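Lipocalin (Argas monolakensis, PDB 3BRN) binds serotonin in the pocket of a lipocalin beta barrel and probably serves the soft tick as a scavenger of biogenic amines. Local coordinates at residues Arg30-Pro35 with Asn114-Val119; Arg103-Met108 with Gly130-Lys135. All coordinates share one frame; numbering follows the deposited sequence.

Contact 1. Residues Arg30-Pro35 with Asn114-Val119; sequences RKTTKP and NYELWV. With SRO (serotonin), chain C.
R30 and K31 both face L117 in a classic beta bulge between antiparallel strands, and L117 O accepts from both backbone nitrogens, R30 N at 2.8 Å and K31 N at 3.3 Å. L117 puts its CD2 against the aliphatic shafts of these long residues, 4.1 Å from R30 CG and from K31 CD, while their charged ends reach Y129 and H147 from R30 and D133 from K31. Where the strand ends, T33 replaces a backbone acceptor with its hydroxyl: chi1 of 59° sets OG1 between its own N and carbonyl carbon, facing Y115 N at 2.8 Å. T32 OG1 accepts from K34 N in an ST turn and lies beside a water that donates to E116 OE2. E116, extended beyond CG, takes N114 ND2 on OE2 and W118 NE1 on OE1 (2.8 Å); OE1 lies in the indole plane at its edge, while NE1 approaches from above the carboxylate plane. Serotonin CD1 sits over the centre of one indole face, 3.3 Å from W118 CE2. The buried carboxylate is thus gripped by two N-H groups and a water, which should stabilise its negative charge and fix the rotation of the tryptophan against the ligand.

Contact 2. Residues Arg103-Met108 with Gly130-Lys135; sequences RSCDVM and GCCDTK. With SRO (serotonin), chain C.
Strand 105-108 and the first turn of helix 131-140 (residues 131-135) run almost parallel, 13° apart in direction, with their axes 8.1 Å from each other at closest approach and V107 opposite C132 in the pairing of CA atoms. The two backbones are joined by a disulfide, C105 SG to C132 SG at 2.1 Å, whose chi3 of 84° is close to the relaxed right angle. The halves reach it differently: chi1 of 64° holds the sulfur of C105 between its backbone N and carbonyl carbon, whereas that of C132 stands anti to its carbonyl carbon. Two residues on, V107 points the same way as C105 and lies beside the bridge. Its CG2 lies 3.5 Å from C132 O and 3.9 Å from K135 CG, so a branched apolar residue meets the helix backbone and the aliphatic base of a lysine whose ammonium end leads away. Cysteine and valine suit this buried face because neither brings a polar group between strand and helix.

The alternation of the strand sends D106 and M108 to the other side, into the barrel. D106 OD2 accepts from the serotonin amine NZ at 2.8 Å, and its OD1 is held by S100 OG, a second-shell hydroxyl that helps to orient the carboxylate. An acidic residue fits the amine, which is probably protonated. M108, bent at chi2, brings its terminal methyl CE within 3.5 Å of serotonin CD1.

Around this pair, C132 also packs on F99 of strand 99-100, C131 is tied to C7 by another disulfide, and K135 rests on F9, L98 and F99, which places helix 131-140 against the outside of the barrel wall.

In the fold
The centres of contacts 1 and 2 lie about 11 Å apart, and both reach one antiparallel sheet of the lipocalin barrel. Strand 115-120 is shared ground: it pairs with strand 26-32 in contact 1 and with strand 105-109 of contact 2, through backbone bonds between E116 and M108 and between W118 and D106. Along the chain the segments alternate, 30-35, 103-108, 114-119, then 130-135, so helix 131-140 follows the last of these strands and returns over the barrel's outer face, where L117 CD1 meets C132 CB at 3.5 Å. Inward, W118 turns a face to serotonin's indole, while M108 and D106 meet indole and amine, so neighbouring strands supply an aromatic face and a carboxylate.

Contact 1. Residues Arg30-Pro35 with Asn114-Val119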
ATOM      1  N   ARG A  30      -0.608   6.208  -2.791  1.00 28.66           N
ATOM      2  CA  ARG A  30      -0.984   7.617  -2.777  1.00 31.40           C
ATOM      3  C   ARG A  30       0.220   8.558  -2.815  1.00 35.45           C
ATOM      4  O   ARG A  30       0.210   9.561  -3.533  1.00 35.15           O
ATOM      5  CB  ARG A  30      -1.877   7.915  -1.562  1.00 28.26           C
ATOM      6  CG  ARG A  30      -2.294   9.381  -1.386  1.00 30.34           C
ATOM      7  CD  ARG A  30      -3.076   9.936  -2.594  1.00 28.30           C
ATOM      8  NE  ARG A  30      -3.366  11.360  -2.427  1.00 33.59           N
ATOM      9  CZ  ARG A  30      -2.477  12.338  -2.595  1.00 28.35           C
ATOM     10  NH1 ARG A  30      -1.235  12.068  -2.975  1.00 37.30           N
ATOM     11  NH2 ARG A  30      -2.834  13.594  -2.398  1.00 36.48           N
ATOM     12  N   LYS A  31       1.200   8.311  -1.948  1.00 32.54           N
ATOM     13  CA  LYS A  31       2.424   9.129  -1.934  1.00 32.27           C
ATOM     14  C   LYS A  31       3.608   8.208  -1.718  1.00 33.52           C
ATOM     15  O   LYS A  31       3.504   7.270  -0.942  1.00 29.57           O
ATOM     16  CB  LYS A  31       2.397  10.147  -0.783  1.00 34.17           C
ATOM     17  CG  LYS A  31       1.190  11.084  -0.755  1.00 37.03           C
ATOM     18  CD  LYS A  31       1.317  12.098   0.367  1.00 39.24           C
ATOM     19  CE  LYS A  31       0.088  13.003   0.448  1.00 44.39           C
ATOM     20  NZ  LYS A  31      -0.047  13.597   1.801  1.00 45.83           N
ATOM     21  N   THR A  32       4.774   8.597  -2.240  1.00 31.17           N
ATOM     22  CA  THR A  32       6.010   7.844  -1.998  1.00 35.67           C
ATOM     23  C   THR A  32       7.216   8.784  -2.007  1.00 33.93           C
ATOM     24  O   THR A  32       7.153   9.877  -2.580  1.00 32.01           O
ATOM     25  CB  THR A  32       6.189   6.682  -3.035  1.00 31.12           C
ATOM     26  OG1 THR A  32       7.421   5.995  -2.794  1.00 34.29           O
ATOM     27  CG2 THR A  32       6.191   7.209  -4.475  1.00 32.33           C
ATOM     28  N   THR A  33       8.274   8.414  -1.284  1.00 34.97           N
ATOM     29  CA  THR A  33       9.539   9.143  -1.371  1.00 30.51           C
ATOM     30  C   THR A  33      10.421   8.583  -2.486  1.00 36.45           C
ATOM     31  O   THR A  33      11.554   9.022  -2.660  1.00 34.70           O
ATOM     32  CB  THR A  33      10.323   9.128  -0.031  1.00 32.73           C
ATOM     33  OG1 THR A  33      10.587   7.771   0.351  1.00 30.88           O
ATOM     34  CG2 THR A  33       9.498   9.832   1.083  1.00 28.54           C
ATOM     35  N   LYS A  34       9.951   7.555  -3.187  1.00 34.24           N
ATOM     36  CA  LYS A  34      10.714   7.067  -4.334  1.00 35.95           C
ATOM     37  C   LYS A  34      10.182   7.729  -5.614  1.00 41.72           C
ATOM     38  O   LYS A  34       8.979   7.667  -5.889  1.00 38.35           O
ATOM     39  CB  LYS A  34      10.599   5.540  -4.447  1.00 38.25           C
ATOM     40  CG  LYS A  34      11.135   4.955  -5.754  1.00 33.30           C
ATOM     41  CD  LYS A  34      11.106   3.434  -5.722  1.00 37.05           C
ATOM     42  CE  LYS A  34      11.184   2.833  -7.126  1.00 54.57           C
ATOM     43  NZ  LYS A  34      11.013   1.344  -7.104  1.00 61.67           N
ATOM     44  N   PRO A  35      11.077   8.337  -6.410  1.00 39.34           N
ATOM     45  CA  PRO A  35      10.678   8.956  -7.671  1.00 44.53           C
ATOM     46  C   PRO A  35      10.551   7.935  -8.806  1.00 44.78           C
ATOM     47  O   PRO A  35      11.061   6.815  -8.701  1.00 47.60           O
ATOM     48  CB  PRO A  35      11.834   9.922  -7.955  1.00 48.08           C
ATOM     49  CG  PRO A  35      13.024   9.227  -7.374  1.00 47.17           C
ATOM     50  CD  PRO A  35      12.522   8.473  -6.162  1.00 46.27           C
ATOM     51  N   ASN A 114      12.477   3.310   0.679  1.00 34.93           N
ATOM     52  CA  ASN A 114      11.622   4.457   0.585  1.00 33.84           C
ATOM     53  C   ASN A 114      10.380   4.354   1.481  1.00 34.26           C
ATOM     54  O   ASN A 114      10.047   3.304   1.906  1.00 32.89           O
ATOM     55  CB  ASN A 114      11.209   4.607  -0.855  1.00 32.73           C
ATOM     56  CG  ASN A 114      10.432   3.437  -1.343  1.00 40.30           C
ATOM     57  OD1 ASN A 114      10.946   2.371  -1.498  1.00 42.12           O
ATOM     58  ND2 ASN A 114       9.181   3.629  -1.512  1.00 34.60           N
ATOM     59  N   TYR A 115       9.729   5.472   1.745  1.00 31.28           N
ATOM     60  CA  TYR A 115       8.488   5.468   2.461  1.00 30.46           C
ATOM     61  C   TYR A 115       7.275   5.619   1.574  1.00 28.63           C
ATOM     62  O   TYR A 115       7.334   6.274   0.599  1.00 25.73           O
ATOM     63  CB  TYR A 115       8.491   6.506   3.584  1.00 30.02           C
ATOM     64  CG  TYR A 115       9.619   6.289   4.533  1.00 34.23           C
ATOM     65  CD1 TYR A 115       9.595   5.247   5.390  1.00 32.34           C
ATOM     66  CD2 TYR A 115      10.737   7.079   4.504  1.00 38.61           C
ATOM     67  CE1 TYR A 115      10.611   5.013   6.217  1.00 49.34           C
ATOM     68  CE2 TYR A 115      11.776   6.851   5.341  1.00 40.86           C
ATOM     69  CZ  TYR A 115      11.709   5.813   6.197  1.00 48.10           C
ATOM     70  OH  TYR A 115      12.689   5.508   7.044  1.00 46.80           O
ATOM     71  N   GLU A 116       6.165   5.043   1.992  1.00 30.83           N
ATOM     72  CA  GLU A 116       4.984   4.932   1.136  1.00 31.02           C
ATOM     73  C   GLU A 116       3.713   5.131   1.933  1.00 28.92           C
ATOM     74  O   GLU A 116       3.553   4.560   3.014  1.00 27.72           O
ATOM     75  CB  GLU A 116       4.931   3.541   0.498  1.00 30.50           C
ATOM     76  CG  GLU A 116       6.119   3.257  -0.429  1.00 34.47           C
ATOM     77  CD  GLU A 116       6.086   1.853  -1.013  1.00 43.31           C
ATOM     78  OE1 GLU A 116       5.291   1.016  -0.520  1.00 40.35           O
ATOM     79  OE2 GLU A 116       6.927   1.561  -1.895  1.00 38.85           O
ATOM     80  N   LEU A 117       2.763   5.827   1.331  1.00 28.15           N
ATOM     81  CA  LEU A 117       1.425   5.901   1.891  1.00 29.41           C
ATOM     82  C   LEU A 117       0.483   5.210   0.915  1.00 30.36           C
ATOM     83  O   LEU A 117       0.354   5.639  -0.226  1.00 32.15           O
ATOM     84  CB  LEU A 117       1.017   7.369   2.063  1.00 29.55           C
ATOM     85  CG  LEU A 117      -0.437   7.648   2.461  1.00 35.29           C
ATOM     86  CD1 LEU A 117      -0.750   7.082   3.831  1.00 29.49           C
ATOM     87  CD2 LEU A 117      -0.691   9.155   2.431  1.00 30.74           C
ATOM     88  N   TRP A 118      -0.197   4.186   1.381  1.00 29.04           N
ATOM     89  CA  TRP A 118      -1.173   3.482   0.593  1.00 28.45           C
ATOM     90  C   TRP A 118      -2.550   3.775   1.127  1.00 30.77           C
ATOM     91  O   TRP A 118      -2.731   3.813   2.297  1.00 31.89           O
ATOM     92  CB  TRP A 118      -0.889   2.002   0.593  1.00 28.21           C
ATOM     93  CG  TRP A 118       0.337   1.560  -0.044  1.00 26.49           C
ATOM     94  CD1 TRP A 118       1.553   1.611   0.468  1.00 27.25           C
ATOM     95  CD2 TRP A 118       0.468   0.990  -1.330  1.00 30.76           C
ATOM     96  NE1 TRP A 118       2.454   1.111  -0.386  1.00 30.20           N
ATOM     97  CE2 TRP A 118       1.812   0.726  -1.523  1.00 33.64           C
ATOM     98  CE3 TRP A 118      -0.417   0.684  -2.348  1.00 35.19           C
ATOM     99  CZ2 TRP A 118       2.287   0.138  -2.668  1.00 30.14           C
ATOM    100  CZ3 TRP A 118       0.067   0.119  -3.480  1.00 32.61           C
ATOM    101  CH2 TRP A 118       1.389  -0.156  -3.636  1.00 33.61           C
ATOM    102  N   VAL A 119      -3.511   4.037   0.255  1.00 34.31           N
ATOM    103  CA  VAL A 119      -4.865   4.380   0.703  1.00 29.51           C
ATOM    104  C   VAL A 119      -5.917   3.532  -0.001  1.00 32.79           C
ATOM    105  O   VAL A 119      -5.840   3.306  -1.208  1.00 31.16           O
ATOM    106  CB  VAL A 119      -5.183   5.889   0.533  1.00 36.54           C
ATOM    107  CG1 VAL A 119      -6.520   6.239   1.205  1.00 30.61           C
ATOM    108  CG2 VAL A 119      -4.068   6.737   1.114  1.00 30.86           C
TER
HETATM  109  OH  SRO C 158      -0.559  -7.321  -1.279  1.00 30.72           O
HETATM  110  CZ3 SRO C 158       0.237  -6.233  -1.016  1.00 20.96           C
HETATM  111  CH2 SRO C 158       1.571  -6.304  -1.408  1.00 22.30           C
HETATM  112  CZ2 SRO C 158       2.403  -5.189  -1.280  1.00 29.99           C
HETATM  113  CE2 SRO C 158       1.857  -4.060  -0.687  1.00 20.32           C
HETATM  114  NE1 SRO C 158       2.344  -2.841  -0.343  1.00 19.00           N
HETATM  115  CD1 SRO C 158       1.350  -2.098   0.198  1.00 18.43           C
HETATM  116  CG  SRO C 158       0.188  -2.870   0.237  1.00 20.61           C
HETATM  117  CD2 SRO C 158       0.527  -4.108  -0.304  1.00 25.20           C
HETATM  118  CE3 SRO C 158      -0.240  -5.156  -0.467  1.00 28.32           C
HETATM  119  CB  SRO C 158      -1.144  -2.442   0.802  1.00 25.24           C
HETATM  120  CA  SRO C 158      -1.480  -3.262   2.063  1.00 24.56           C
HETATM  121  NZ  SRO C 158      -2.848  -2.937   2.481  1.00 24.95           N
HETATM  122  O   HOH W   1       7.171   3.607  -3.873  1.00 33.65           O

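Contact 2. Residues Arg103-Met108 with Gly130-Lys135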
ATOM      1  N   ARG A 103      -7.839  -0.728   7.685  1.00 43.95           N
ATOM      2  CA  ARG A 103      -9.132  -0.352   7.128  1.00 48.77           C
ATOM      3  C   ARG A 103      -8.966   0.504   5.876  1.00 47.66           C
ATOM      4  O   ARG A 103      -9.364   0.105   4.782  1.00 49.17           O
ATOM      5  CB  ARG A 103      -9.968   0.396   8.168  1.00 45.85           C
ATOM      6  CG  ARG A 103     -10.902  -0.495   8.972  1.00 63.40           C
ATOM      7  CD  ARG A 103     -11.918   0.327   9.747  1.00 82.13           C
ATOM      8  NE  ARG A 103     -11.336   0.932  10.942  1.00 90.51           N
ATOM      9  CZ  ARG A 103     -12.043   1.366  11.979  1.00 89.66           C
ATOM     10  NH1 ARG A 103     -13.365   1.265  11.973  1.00 77.63           N
ATOM     11  NH2 ARG A 103     -11.429   1.903  13.025  1.00 90.32           N
ATOM     12  N   SER A 104      -8.375   1.682   6.045  1.00 42.59           N
ATOM     13  CA  SER A 104      -8.330   2.677   4.980  1.00 41.91           C
ATOM     14  C   SER A 104      -6.939   3.002   4.452  1.00 37.88           C
ATOM     15  O   SER A 104      -6.798   3.438   3.309  1.00 38.09           O
ATOM     16  CB  SER A 104      -9.040   3.961   5.416  1.00 42.61           C
ATOM     17  OG  SER A 104      -8.434   4.513   6.570  1.00 45.48           O
ATOM     18  N   CYS A 105      -5.926   2.904   5.304  1.00 40.10           N
ATOM     19  CA  CYS A 105      -4.602   3.379   4.910  1.00 36.98           C
ATOM     20  C   CYS A 105      -3.462   2.656   5.619  1.00 33.60           C
ATOM     21  O   CYS A 105      -3.636   2.120   6.714  1.00 36.62           O
ATOM     22  CB  CYS A 105      -4.497   4.895   5.123  1.00 38.05           C
ATOM     23  SG  CYS A 105      -4.623   5.388   6.856  1.00 55.53           S
ATOM     24  N   ASP A 106      -2.288   2.650   5.014  1.00 29.58           N
ATOM     25  CA  ASP A 106      -1.094   2.072   5.578  1.00 26.71           C
ATOM     26  C   ASP A 106       0.062   3.014   5.358  1.00 25.11           C
ATOM     27  O   ASP A 106       0.103   3.689   4.361  1.00 31.19           O
ATOM     28  CB  ASP A 106      -0.699   0.801   4.865  1.00 30.37           C
ATOM     29  CG  ASP A 106      -1.818  -0.147   4.680  1.00 36.29           C
ATOM     30  OD1 ASP A 106      -2.338  -0.665   5.649  1.00 35.89           O
ATOM     31  OD2 ASP A 106      -2.119  -0.425   3.542  1.00 41.33           O
ATOM     32  N   VAL A 107       1.044   2.997   6.236  1.00 27.07           N
ATOM     33  CA  VAL A 107       2.338   3.597   5.925  1.00 24.89           C
ATOM     34  C   VAL A 107       3.395   2.489   5.944  1.00 28.57           C
ATOM     35  O   VAL A 107       3.498   1.755   6.915  1.00 28.50           O
ATOM     36  CB  VAL A 107       2.697   4.673   6.957  1.00 24.81           C
ATOM     37  CG1 VAL A 107       4.125   5.225   6.676  1.00 23.99           C
ATOM     38  CG2 VAL A 107       1.626   5.776   6.926  1.00 25.77           C
ATOM     39  N   MET A 108       4.188   2.401   4.878  1.00 25.26           N
ATOM     40  CA  MET A 108       5.128   1.314   4.704  1.00 28.70           C
ATOM     41  C   MET A 108       6.540   1.875   4.558  1.00 26.76           C
ATOM     42  O   MET A 108       6.735   3.001   4.075  1.00 28.04           O
ATOM     43  CB  MET A 108       4.829   0.570   3.386  1.00 29.02           C
ATOM     44  CG  MET A 108       3.404   0.064   3.214  1.00 33.17           C
ATOM     45  SD  MET A 108       2.869  -1.037   4.520  1.00 33.06           S
ATOM     46  CE  MET A 108       1.494  -1.839   3.681  1.00 41.29           C
ATOM     47  N   GLY A 130      -5.902  11.396   7.671  1.00 46.80           N
ATOM     48  CA  GLY A 130      -5.869  11.248   9.120  1.00 37.79           C
ATOM     49  C   GLY A 130      -4.542  10.795   9.685  1.00 38.75           C
ATOM     50  O   GLY A 130      -3.512  11.424   9.455  1.00 36.54           O
ATOM     51  N   CYS A 131      -4.571   9.733  10.484  1.00 36.93           N
ATOM     52  CA  CYS A 131      -3.376   9.302  11.198  1.00 39.80           C
ATOM     53  C   CYS A 131      -2.261   8.855  10.278  1.00 37.67           C
ATOM     54  O   CYS A 131      -1.107   8.866  10.660  1.00 36.15           O
ATOM     55  CB  CYS A 131      -3.704   8.200  12.196  1.00 41.59           C
ATOM     56  SG  CYS A 131      -4.444   8.858  13.693  1.00 50.13           S
ATOM     57  N   CYS A 132      -2.613   8.390   9.090  1.00 36.25           N
ATOM     58  CA  CYS A 132      -1.600   7.962   8.147  1.00 42.40           C
ATOM     59  C   CYS A 132      -0.847   9.139   7.586  1.00 38.67           C
ATOM     60  O   CYS A 132       0.321   9.009   7.269  1.00 38.07           O
ATOM     61  CB  CYS A 132      -2.184   7.129   7.019  1.00 42.67           C
ATOM     62  SG  CYS A 132      -2.683   5.489   7.529  1.00 53.05           S
ATOM     63  N   ASP A 133      -1.527  10.237   7.399  1.00 37.33           N
ATOM     64  CA  ASP A 133      -0.878  11.425   6.922  1.00 37.44           C
ATOM     65  C   ASP A 133       0.134  11.870   7.966  1.00 34.45           C
ATOM     66  O   ASP A 133       1.224  12.170   7.670  1.00 32.99           O
ATOM     67  CB  ASP A 133      -1.888  12.517   6.665  1.00 37.43           C
ATOM     68  CG  ASP A 133      -2.206  12.696   5.211  1.00 41.87           C
ATOM     69  OD1 ASP A 133      -1.390  12.362   4.376  1.00 45.55           O
ATOM     70  OD2 ASP A 133      -3.286  13.202   4.921  1.00 46.85           O
ATOM     71  N   THR A 134      -0.272  11.886   9.210  1.00 35.65           N
ATOM     72  CA  THR A 134       0.628  12.261  10.286  1.00 30.60           C
ATOM     73  C   THR A 134       1.859  11.356  10.347  1.00 34.18           C
ATOM     74  O   THR A 134       2.953  11.813  10.674  1.00 33.48           O
ATOM     75  CB  THR A 134      -0.085  12.249  11.658  1.00 33.51           C
ATOM     76  OG1 THR A 134      -1.229  13.113  11.615  1.00 38.05           O
ATOM     77  CG2 THR A 134       0.856  12.712  12.751  1.00 33.65           C
ATOM     78  N   LYS A 135       1.662  10.059  10.142  1.00 29.53           N
ATOM     79  CA  LYS A 135       2.762   9.105  10.275  1.00 30.07           C
ATOM     80  C   LYS A 135       3.689   9.232   9.075  1.00 28.73           C
ATOM     81  O   LYS A 135       4.918   9.183   9.207  1.00 29.01           O
ATOM     82  CB  LYS A 135       2.222   7.676  10.396  1.00 27.49           C
ATOM     83  CG  LYS A 135       3.286   6.584  10.362  1.00 34.69           C
ATOM     84  CD  LYS A 135       4.067   6.521  11.670  1.00 31.29           C
ATOM     85  CE  LYS A 135       5.196   5.489  11.565  1.00 32.53           C
ATOM     86  NZ  LYS A 135       5.851   5.333  12.909  1.00 28.86           N
TER
HETATM   87  OH  SRO C 158      -0.559  -7.321  -1.279  1.00 30.72           O
HETATM   88  CZ3 SRO C 158       0.237  -6.233  -1.016  1.00 20.96           C
HETATM   89  CH2 SRO C 158       1.571  -6.304  -1.408  1.00 22.30           C
HETATM   90  CZ2 SRO C 158       2.403  -5.189  -1.280  1.00 29.99           C
HETATM   91  CE2 SRO C 158       1.857  -4.060  -0.687  1.00 20.32           C
HETATM   92  NE1 SRO C 158       2.344  -2.841  -0.343  1.00 19.00           N
HETATM   93  CD1 SRO C 158       1.350  -2.098   0.198  1.00 18.43           C
HETATM   94  CG  SRO C 158       0.188  -2.870   0.237  1.00 20.61           C
HETATM   95  CD2 SRO C 158       0.527  -4.108  -0.304  1.00 25.20           C
HETATM   96  CE3 SRO C 158      -0.240  -5.156  -0.467  1.00 28.32           C
HETATM   97  CB  SRO C 158      -1.144  -2.442   0.802  1.00 25.24           C
HETATM   98  CA  SRO C 158      -1.480  -3.262   2.063  1.00 24.56           C
HETATM   99  NZ  SRO C 158      -2.848  -2.937   2.481  1.00 24.95           N